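Telomeric DNA-binding factor trf1 (Schizosaccharomyces pombe, PDB 6K5S) probably binds telomeric DNA, and contains an all-helical domain of the telomere repeat binding factor (TRF) family. Local coordinates at residues Leu87-Tyr95 with Trp208-Ile219; Tyr128-Tyr136 with Ile150-Met159. All coordinates share one frame; numbering follows the deposited sequence.

Contact 1: Leu87-Tyr95 with Trp208-Ile219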
# COMPACT_ATOMS: atom_id res chain seq x y z
N LEU A 87 0.63 15.92 -5.38
CA LEU A 87 0.61 15.96 -6.85
C LEU A 87 -0.18 14.79 -7.43
O LEU A 87 -0.95 14.97 -8.38
CB LEU A 87 2.04 15.95 -7.41
CG LEU A 87 2.68 17.33 -7.22
CD1 LEU A 87 4.19 17.20 -7.09
CD2 LEU A 87 2.28 18.21 -8.39
N ALA A 88 0.02 13.59 -6.89
CA ALA A 88 -0.70 12.44 -7.41
C ALA A 88 -2.20 12.60 -7.18
O ALA A 88 -3.01 12.28 -8.06
CB ALA A 88 -0.19 11.15 -6.76
N ILE A 89 -2.57 13.12 -6.00
CA ILE A 89 -3.98 13.39 -5.69
C ILE A 89 -4.57 14.39 -6.69
O ILE A 89 -5.69 14.21 -7.17
CB ILE A 89 -4.12 13.91 -4.25
CG1 ILE A 89 -3.90 12.78 -3.24
CG2 ILE A 89 -5.53 14.51 -4.00
CD1 ILE A 89 -3.70 13.31 -1.81
N PHE A 90 -3.83 15.47 -6.97
CA PHE A 90 -4.35 16.49 -7.87
C PHE A 90 -4.55 15.93 -9.28
O PHE A 90 -5.59 16.16 -9.90
CB PHE A 90 -3.39 17.68 -7.90
CG PHE A 90 -4.00 18.93 -8.48
CD1 PHE A 90 -4.09 19.10 -9.86
CD2 PHE A 90 -4.46 19.95 -7.65
CE1 PHE A 90 -4.63 20.25 -10.40
CE2 PHE A 90 -5.01 21.10 -8.19
CZ PHE A 90 -5.09 21.25 -9.56
N LEU A 91 -3.57 15.17 -9.77
CA LEU A 91 -3.65 14.61 -11.11
C LEU A 91 -4.75 13.56 -11.20
O LEU A 91 -5.47 13.49 -12.21
CB LEU A 91 -2.29 14.04 -11.51
CG LEU A 91 -2.09 13.59 -12.96
CD1 LEU A 91 -2.50 14.71 -13.92
CD2 LEU A 91 -0.65 13.18 -13.17
N ALA A 92 -4.92 12.76 -10.14
CA ALA A 92 -6.00 11.77 -10.15
C ALA A 92 -7.36 12.45 -10.09
O ALA A 92 -8.31 12.00 -10.74
CB ALA A 92 -5.84 10.80 -8.98
N ALA A 93 -7.47 13.52 -9.29
CA ALA A 93 -8.70 14.31 -9.29
C ALA A 93 -9.04 14.81 -10.69
O ALA A 93 -10.20 14.71 -11.13
CB ALA A 93 -8.58 15.51 -8.34
N VAL A 94 -8.06 15.36 -11.41
CA VAL A 94 -8.40 15.96 -12.70
C VAL A 94 -8.67 14.90 -13.77
O VAL A 94 -9.39 15.18 -14.74
CB VAL A 94 -7.33 16.95 -13.23
CG1 VAL A 94 -7.24 18.21 -12.35
CG2 VAL A 94 -6.00 16.29 -13.43
N TYR A 95 -8.15 13.69 -13.60
CA TYR A 95 -8.52 12.60 -14.49
C TYR A 95 -9.74 11.83 -13.99
O TYR A 95 -10.16 10.87 -14.65
CB TYR A 95 -7.33 11.66 -14.69
CG TYR A 95 -6.47 12.05 -15.85
CD1 TYR A 95 -6.90 11.84 -17.17
CD2 TYR A 95 -5.24 12.64 -15.66
CE1 TYR A 95 -6.12 12.21 -18.24
CE2 TYR A 95 -4.45 13.01 -16.72
CZ TYR A 95 -4.89 12.79 -18.02
OH TYR A 95 -4.11 13.15 -19.08
N TRP A 208 -11.55 21.46 -22.21
CA TRP A 208 -10.99 20.68 -21.11
C TRP A 208 -9.75 19.91 -21.55
O TRP A 208 -8.72 19.94 -20.88
CB TRP A 208 -12.06 19.73 -20.58
CG TRP A 208 -11.60 18.82 -19.49
CD1 TRP A 208 -11.47 17.47 -19.57
CD2 TRP A 208 -11.24 19.19 -18.16
NE1 TRP A 208 -11.05 16.96 -18.35
CE2 TRP A 208 -10.90 18.00 -17.47
CE3 TRP A 208 -11.16 20.41 -17.48
CZ2 TRP A 208 -10.49 18.01 -16.14
CZ3 TRP A 208 -10.77 20.41 -16.16
CH2 TRP A 208 -10.43 19.22 -15.50
N GLY A 209 -9.84 19.24 -22.70
CA GLY A 209 -8.71 18.46 -23.18
C GLY A 209 -7.43 19.26 -23.23
O GLY A 209 -6.36 18.76 -22.87
N LYS A 210 -7.52 20.53 -23.63
CA LYS A 210 -6.33 21.37 -23.61
C LYS A 210 -5.83 21.60 -22.19
O LYS A 210 -4.61 21.60 -21.95
CB LYS A 210 -6.62 22.70 -24.31
CG LYS A 210 -5.37 23.48 -24.64
CD LYS A 210 -5.70 24.78 -25.37
CE LYS A 210 -5.29 25.99 -24.54
NZ LYS A 210 -3.83 25.99 -24.29
N PHE A 211 -6.73 21.79 -21.23
CA PHE A 211 -6.24 21.96 -19.86
C PHE A 211 -5.63 20.66 -19.35
O PHE A 211 -4.61 20.69 -18.65
CB PHE A 211 -7.37 22.42 -18.92
CG PHE A 211 -6.94 22.46 -17.48
CD1 PHE A 211 -6.07 23.43 -17.03
CD2 PHE A 211 -7.40 21.52 -16.58
CE1 PHE A 211 -5.66 23.47 -15.71
CE2 PHE A 211 -7.00 21.54 -15.24
CZ PHE A 211 -6.13 22.52 -14.81
N LEU A 212 -6.24 19.53 -19.66
CA LEU A 212 -5.67 18.26 -19.25
C LEU A 212 -4.24 18.14 -19.76
O LEU A 212 -3.32 17.80 -19.00
CB LEU A 212 -6.54 17.12 -19.77
CG LEU A 212 -6.95 15.94 -18.90
CD1 LEU A 212 -7.68 16.40 -17.65
CD2 LEU A 212 -7.85 15.02 -19.72
N SER A 213 -4.03 18.47 -21.04
CA SER A 213 -2.69 18.38 -21.62
C SER A 213 -1.74 19.38 -20.97
O SER A 213 -0.57 19.06 -20.74
CB SER A 213 -2.77 18.60 -23.13
OG SER A 213 -1.75 17.88 -23.79
N GLU A 214 -2.23 20.57 -20.63
CA GLU A 214 -1.38 21.53 -19.94
C GLU A 214 -0.89 20.97 -18.61
O GLU A 214 0.29 21.07 -18.28
CB GLU A 214 -2.13 22.85 -19.71
CG GLU A 214 -2.66 23.55 -20.95
CD GLU A 214 -1.59 24.26 -21.74
OE1 GLU A 214 -0.52 24.55 -21.16
OE2 GLU A 214 -1.82 24.54 -22.94
N ILE A 215 -1.80 20.41 -17.81
CA ILE A 215 -1.45 20.09 -16.43
C ILE A 215 -0.57 18.86 -16.37
O ILE A 215 0.39 18.80 -15.58
CB ILE A 215 -2.71 19.94 -15.55
CG1 ILE A 215 -2.33 19.93 -14.07
CG2 ILE A 215 -3.47 18.67 -15.87
CD1 ILE A 215 -1.94 21.28 -13.55
N ALA A 216 -0.84 17.86 -17.21
CA ALA A 216 -0.03 16.65 -17.18
C ALA A 216 1.39 16.94 -17.60
O ALA A 216 2.35 16.53 -16.93
CB ALA A 216 -0.65 15.57 -18.06
N CYS A 217 1.55 17.69 -18.70
CA CYS A 217 2.87 18.12 -19.16
C CYS A 217 3.64 18.84 -18.06
O CYS A 217 4.81 18.54 -17.81
CB CYS A 217 2.74 19.00 -20.39
SG CYS A 217 2.26 18.09 -21.87
N TYR A 218 3.00 19.80 -17.38
CA TYR A 218 3.68 20.44 -16.26
C TYR A 218 4.09 19.42 -15.22
O TYR A 218 5.24 19.40 -14.77
CB TYR A 218 2.81 21.52 -15.60
CG TYR A 218 3.47 22.12 -14.38
CD1 TYR A 218 3.44 21.47 -13.15
CD2 TYR A 218 4.13 23.34 -14.45
CE1 TYR A 218 4.06 22.01 -12.04
CE2 TYR A 218 4.75 23.89 -13.34
CZ TYR A 218 4.71 23.21 -12.14
OH TYR A 218 5.32 23.74 -11.02
N ILE A 219 3.14 18.60 -14.77
CA ILE A 219 3.42 17.70 -13.67
C ILE A 219 4.45 16.66 -14.10
O ILE A 219 5.30 16.24 -13.30
CB ILE A 219 2.11 17.07 -13.15
CG1 ILE A 219 1.43 18.04 -12.18
CG2 ILE A 219 2.37 15.77 -12.42
CD1 ILE A 219 0.03 17.63 -11.76
O HOH W 1 -10.99 14.01 -16.91

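Contact 2: Tyr128-Tyr136 with Ile150-Met159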
# COMPACT_ATOMS: atom_id res chain seq x y z
N TYR A 128 -2.29 28.04 -12.82
CA TYR A 128 -3.28 28.55 -11.88
C TYR A 128 -4.46 29.20 -12.62
O TYR A 128 -5.63 28.93 -12.30
CB TYR A 128 -2.60 29.58 -10.98
CG TYR A 128 -3.21 29.83 -9.62
CD1 TYR A 128 -4.12 28.95 -9.05
CD2 TYR A 128 -2.85 30.95 -8.90
CE1 TYR A 128 -4.65 29.19 -7.80
CE2 TYR A 128 -3.37 31.19 -7.64
CZ TYR A 128 -4.26 30.31 -7.10
OH TYR A 128 -4.78 30.54 -5.85
N MET A 129 -4.15 30.08 -13.57
CA MET A 129 -5.19 30.81 -14.28
C MET A 129 -6.10 29.87 -15.06
O MET A 129 -7.33 30.09 -15.11
CB MET A 129 -4.56 31.83 -15.23
CG MET A 129 -5.54 32.60 -16.12
SD MET A 129 -4.68 33.69 -17.32
CE MET A 129 -3.81 32.53 -18.33
N GLU A 130 -5.52 28.87 -15.74
CA GLU A 130 -6.33 27.93 -16.50
C GLU A 130 -7.16 27.04 -15.58
O GLU A 130 -8.29 26.65 -15.92
CB GLU A 130 -5.45 27.06 -17.41
CG GLU A 130 -4.69 27.83 -18.52
CD GLU A 130 -5.59 28.61 -19.49
OE1 GLU A 130 -6.79 28.28 -19.63
OE2 GLU A 130 -5.10 29.56 -20.13
N LEU A 131 -6.60 26.64 -14.44
CA LEU A 131 -7.40 25.90 -13.47
C LEU A 131 -8.63 26.71 -13.06
O LEU A 131 -9.75 26.19 -13.04
CB LEU A 131 -6.57 25.54 -12.24
CG LEU A 131 -7.40 24.84 -11.15
CD1 LEU A 131 -7.94 23.49 -11.64
CD2 LEU A 131 -6.53 24.62 -9.92
N LYS A 132 -8.42 27.98 -12.69
CA LYS A 132 -9.55 28.82 -12.28
C LYS A 132 -10.57 28.93 -13.41
O LYS A 132 -11.78 28.89 -13.16
CB LYS A 132 -9.05 30.21 -11.86
CG LYS A 132 -8.15 30.20 -10.60
CD LYS A 132 -7.49 31.57 -10.38
CE LYS A 132 -6.76 31.69 -9.01
NZ LYS A 132 -7.71 31.44 -7.89
N THR A 133 -10.10 28.99 -14.65
CA THR A 133 -11.01 29.07 -15.79
C THR A 133 -11.87 27.81 -15.91
O THR A 133 -13.08 27.90 -16.12
CB THR A 133 -10.23 29.31 -17.08
OG1 THR A 133 -9.46 30.51 -16.95
CG2 THR A 133 -11.22 29.47 -18.26
N GLN A 134 -11.26 26.64 -15.75
CA GLN A 134 -12.04 25.40 -15.76
C GLN A 134 -12.97 25.31 -14.56
O GLN A 134 -14.09 24.80 -14.67
CB GLN A 134 -11.13 24.17 -15.83
CG GLN A 134 -10.31 24.05 -17.14
CD GLN A 134 -11.19 24.12 -18.40
OE1 GLN A 134 -12.22 23.46 -18.48
NE2 GLN A 134 -10.76 24.91 -19.38
N ALA A 135 -12.53 25.76 -13.38
CA ALA A 135 -13.44 25.77 -12.24
C ALA A 135 -14.66 26.64 -12.53
O ALA A 135 -15.79 26.29 -12.19
CB ALA A 135 -12.74 26.24 -10.97
N TYR A 136 -14.43 27.81 -13.15
CA TYR A 136 -15.53 28.69 -13.50
C TYR A 136 -16.48 28.01 -14.48
O TYR A 136 -17.70 28.03 -14.28
CB TYR A 136 -14.98 30.01 -14.08
CG TYR A 136 -16.04 30.90 -14.70
CD1 TYR A 136 -16.99 31.54 -13.90
CD2 TYR A 136 -16.11 31.09 -16.09
CE1 TYR A 136 -17.98 32.35 -14.45
CE2 TYR A 136 -17.10 31.89 -16.65
CZ TYR A 136 -18.03 32.54 -15.82
OH TYR A 136 -19.01 33.35 -16.34
N ILE A 150 -19.37 33.49 -8.86
CA ILE A 150 -18.34 32.49 -9.14
C ILE A 150 -17.01 33.16 -9.43
O ILE A 150 -15.96 32.78 -8.88
CB ILE A 150 -18.79 31.60 -10.31
CG1 ILE A 150 -20.18 31.07 -10.03
CG2 ILE A 150 -17.75 30.53 -10.57
CD1 ILE A 150 -20.53 29.87 -10.79
N LEU A 151 -17.05 34.18 -10.27
CA LEU A 151 -15.81 34.79 -10.72
C LEU A 151 -15.11 35.53 -9.58
O LEU A 151 -13.88 35.52 -9.50
CB LEU A 151 -16.07 35.73 -11.89
CG LEU A 151 -16.28 35.00 -13.21
CD1 LEU A 151 -16.91 35.89 -14.29
CD2 LEU A 151 -14.93 34.45 -13.70
N ASN A 152 -15.88 36.17 -8.69
CA ASN A 152 -15.27 36.89 -7.59
C ASN A 152 -14.62 35.93 -6.60
O ASN A 152 -13.63 36.29 -5.95
CB ASN A 152 -16.30 37.78 -6.88
CG ASN A 152 -16.59 39.07 -7.64
OD1 ASN A 152 -15.88 39.44 -8.59
ND2 ASN A 152 -17.65 39.76 -7.24
N ASP A 153 -15.14 34.71 -6.49
CA ASP A 153 -14.47 33.71 -5.66
C ASP A 153 -13.20 33.21 -6.33
O ASP A 153 -12.17 33.04 -5.68
CB ASP A 153 -15.40 32.52 -5.39
CG ASP A 153 -16.50 32.86 -4.43
OD1 ASP A 153 -16.50 33.98 -3.87
OD2 ASP A 153 -17.38 32.00 -4.23
N LEU A 154 -13.27 32.96 -7.64
CA LEU A 154 -12.15 32.30 -8.31
C LEU A 154 -11.04 33.27 -8.68
O LEU A 154 -9.89 32.84 -8.79
CB LEU A 154 -12.64 31.58 -9.55
CG LEU A 154 -13.35 30.27 -9.25
CD1 LEU A 154 -13.98 29.76 -10.54
CD2 LEU A 154 -12.39 29.23 -8.65
N PHE A 155 -11.37 34.54 -8.89
CA PHE A 155 -10.42 35.57 -9.30
C PHE A 155 -10.56 36.73 -8.32
O PHE A 155 -11.09 37.79 -8.67
CB PHE A 155 -10.68 36.04 -10.73
CG PHE A 155 -10.52 34.98 -11.78
CD1 PHE A 155 -9.30 34.78 -12.39
CD2 PHE A 155 -11.60 34.22 -12.20
CE1 PHE A 155 -9.14 33.81 -13.37
CE2 PHE A 155 -11.44 33.24 -13.18
CZ PHE A 155 -10.20 33.04 -13.77
N PRO A 156 -10.11 36.55 -7.09
CA PRO A 156 -10.50 37.46 -6.01
C PRO A 156 -9.67 38.74 -6.04
O PRO A 156 -8.63 38.82 -6.68
CB PRO A 156 -10.25 36.64 -4.75
CG PRO A 156 -9.13 35.71 -5.12
CD PRO A 156 -9.21 35.48 -6.61
N SER A 157 -10.16 39.74 -5.30
CA SER A 157 -9.47 41.02 -5.22
C SER A 157 -8.25 40.97 -4.30
O SER A 157 -7.37 41.83 -4.43
CB SER A 157 -10.43 42.11 -4.75
OG SER A 157 -10.83 41.88 -3.40
N ASP A 158 -8.17 40.00 -3.39
CA ASP A 158 -7.07 39.90 -2.43
C ASP A 158 -5.93 39.00 -2.92
O ASP A 158 -5.20 38.43 -2.09
CB ASP A 158 -7.60 39.42 -1.08
CG ASP A 158 -8.11 37.98 -1.11
OD1 ASP A 158 -8.24 37.40 -2.20
OD2 ASP A 158 -8.37 37.40 -0.03
N MET A 159 -5.76 38.83 -4.23
CA MET A 159 -4.75 37.89 -4.72
C MET A 159 -3.36 38.31 -4.25
O MET A 159 -2.52 37.46 -3.93
CB MET A 159 -4.79 37.80 -6.25
CG MET A 159 -5.74 36.72 -6.81
SD MET A 159 -5.45 36.28 -8.56
CE MET A 159 -3.90 35.46 -8.36

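Contact 1: Leu87-Tyr95 with Trp208-Ile219
Leu87, Leu91 and Val94 lie opposite Ile219, Ala216 and Leu212, so the register runs in reverse along the two helices. The N-to-C directions of 87-94 and 208-219 make an angle of 162°, and the axes come no closer than 11.0 Å. That spacing is filled by side chains: even the CA atoms of Leu91 and Ala216 stay 7.4 Å apart.

At one end Ile219 serves two leucines. Its CG1 lies 3.9 Å from Leu87 CD2, while its CG2 branch meets Leu91 CD2 at 4.0 Å, the side chains passing alongside in opposite directions. Leu91 reaches this place because its CG is anti to the backbone N (chi1 -171°), which brings a branch nearer than its CB bond alone would. In the middle, Phe90 and Val94 pack on Ile215, and Val94 CG1 comes to the edge of the Phe211 ring. Phe113 of helix 102-113 packs against Leu87, Phe90, Ile215 and Ile219.

Next to Val94, the Tyr95 ring lies across Leu212. Leu212 CG sits over one ring face, 4.2 Å from the centroid and 28° off the normal, a CH-pi contact, with Tyr95 CE1 only 3.6 Å from Leu212 CD2. Were Tyr95 an alanine, Leu212 would probably lose its aromatic cover and a gap would be likely to open beside Val28 of helix 28-36. The Trp208 ring turns its edge to Val94 O, CZ2 being 3.3 Å away, and one water donates to Val94 O at 2.9 Å while accepting from Trp208 NE1.

No direct hydrogen bond joins the two segments, and Tyr95 OH is buried without a polar partner in the model. Apolar side-chain contacts therefore carry this antiparallel pair in the domain interior, with water bridging the polar groups at one end.

Contact 2: Tyr128-Tyr136 with Ile150-Met159
Lys132 NZ is gripped by two oxygens: it donates to Leu154 O across the contact at 2.7 Å, and a second bond goes to Asn106 OD1 of helix 102-113. The angle at Leu154 O is 153°, a fairly straight approach with the donor tilted somewhat from the carbonyl plane. Because Leu154 ends helix 147-154, the carbonyl end of that helix would probably help to stabilise the ammonium charge buried here.

The lysine chain is held on its way to this bond. Its CE lies 3.4 Å above the centre of the Tyr128 ring, and lower down its CB touches Phe155 CZ at 3.6 Å, the two side chains sliding past each other in opposite directions. Thr133 OG1 stands at the edge of the Phe155 ring; it donates to Met129 O, which Thr133 N reaches from the other face of the carbonyl plane.

Apolar packing continues along helix 122-141. Leu154 CD1 meets Ala135 CB at 3.8 Å and also presses on the backbone of Tyr136. With CG anti to its backbone N (chi1 170°), the Tyr136 ring swings out over the other helix: Leu151 CD2 sits over one face, offset toward the rim, 3.8 Å from the centroid in a CH-pi contact, and Leu151 CG lies 3.4 Å from Tyr136 CE1. Ile150 CG2 takes the edge instead, near the ring plane and 3.6 Å from Tyr136 CD1. Tyr136 OH is hydrogen-bonded to Gln199 OE1.

The axes of 128-136 and 150-154 run antiparallel at 154° and approach to 10.0 Å, a helical hairpin. Helix 177-195 packs against Leu151 and Phe155, and against Met159 at the start of helix 159-166, while helix 102-113 meets Tyr128, Ala135 and Leu154; both, together with helix 208-222 on Leu131 and Gln134, pack around the hairpin.

From the N terminus, helix 76-94 supplies the first half of contact 1, and the chain then passes through helix 102-113 into helix 122-141. There contact 2 closes a short hairpin, pairing 128-136 with 150-159. Only after helices 159-166 and 177-195 does the chain return with helix 208-222 to complete contact 1. Contact 2 is thus nested inside the long loop that contact 1 closes, and the two do not cross. Their centres lie about 17 Å apart, yet they touch directly: Phe211 and Phe90 pack on Leu131, and Trp208 on Gln134. Helix 122-141 therefore joins the hairpin to the pair formed by helices 76-94 and 208-222.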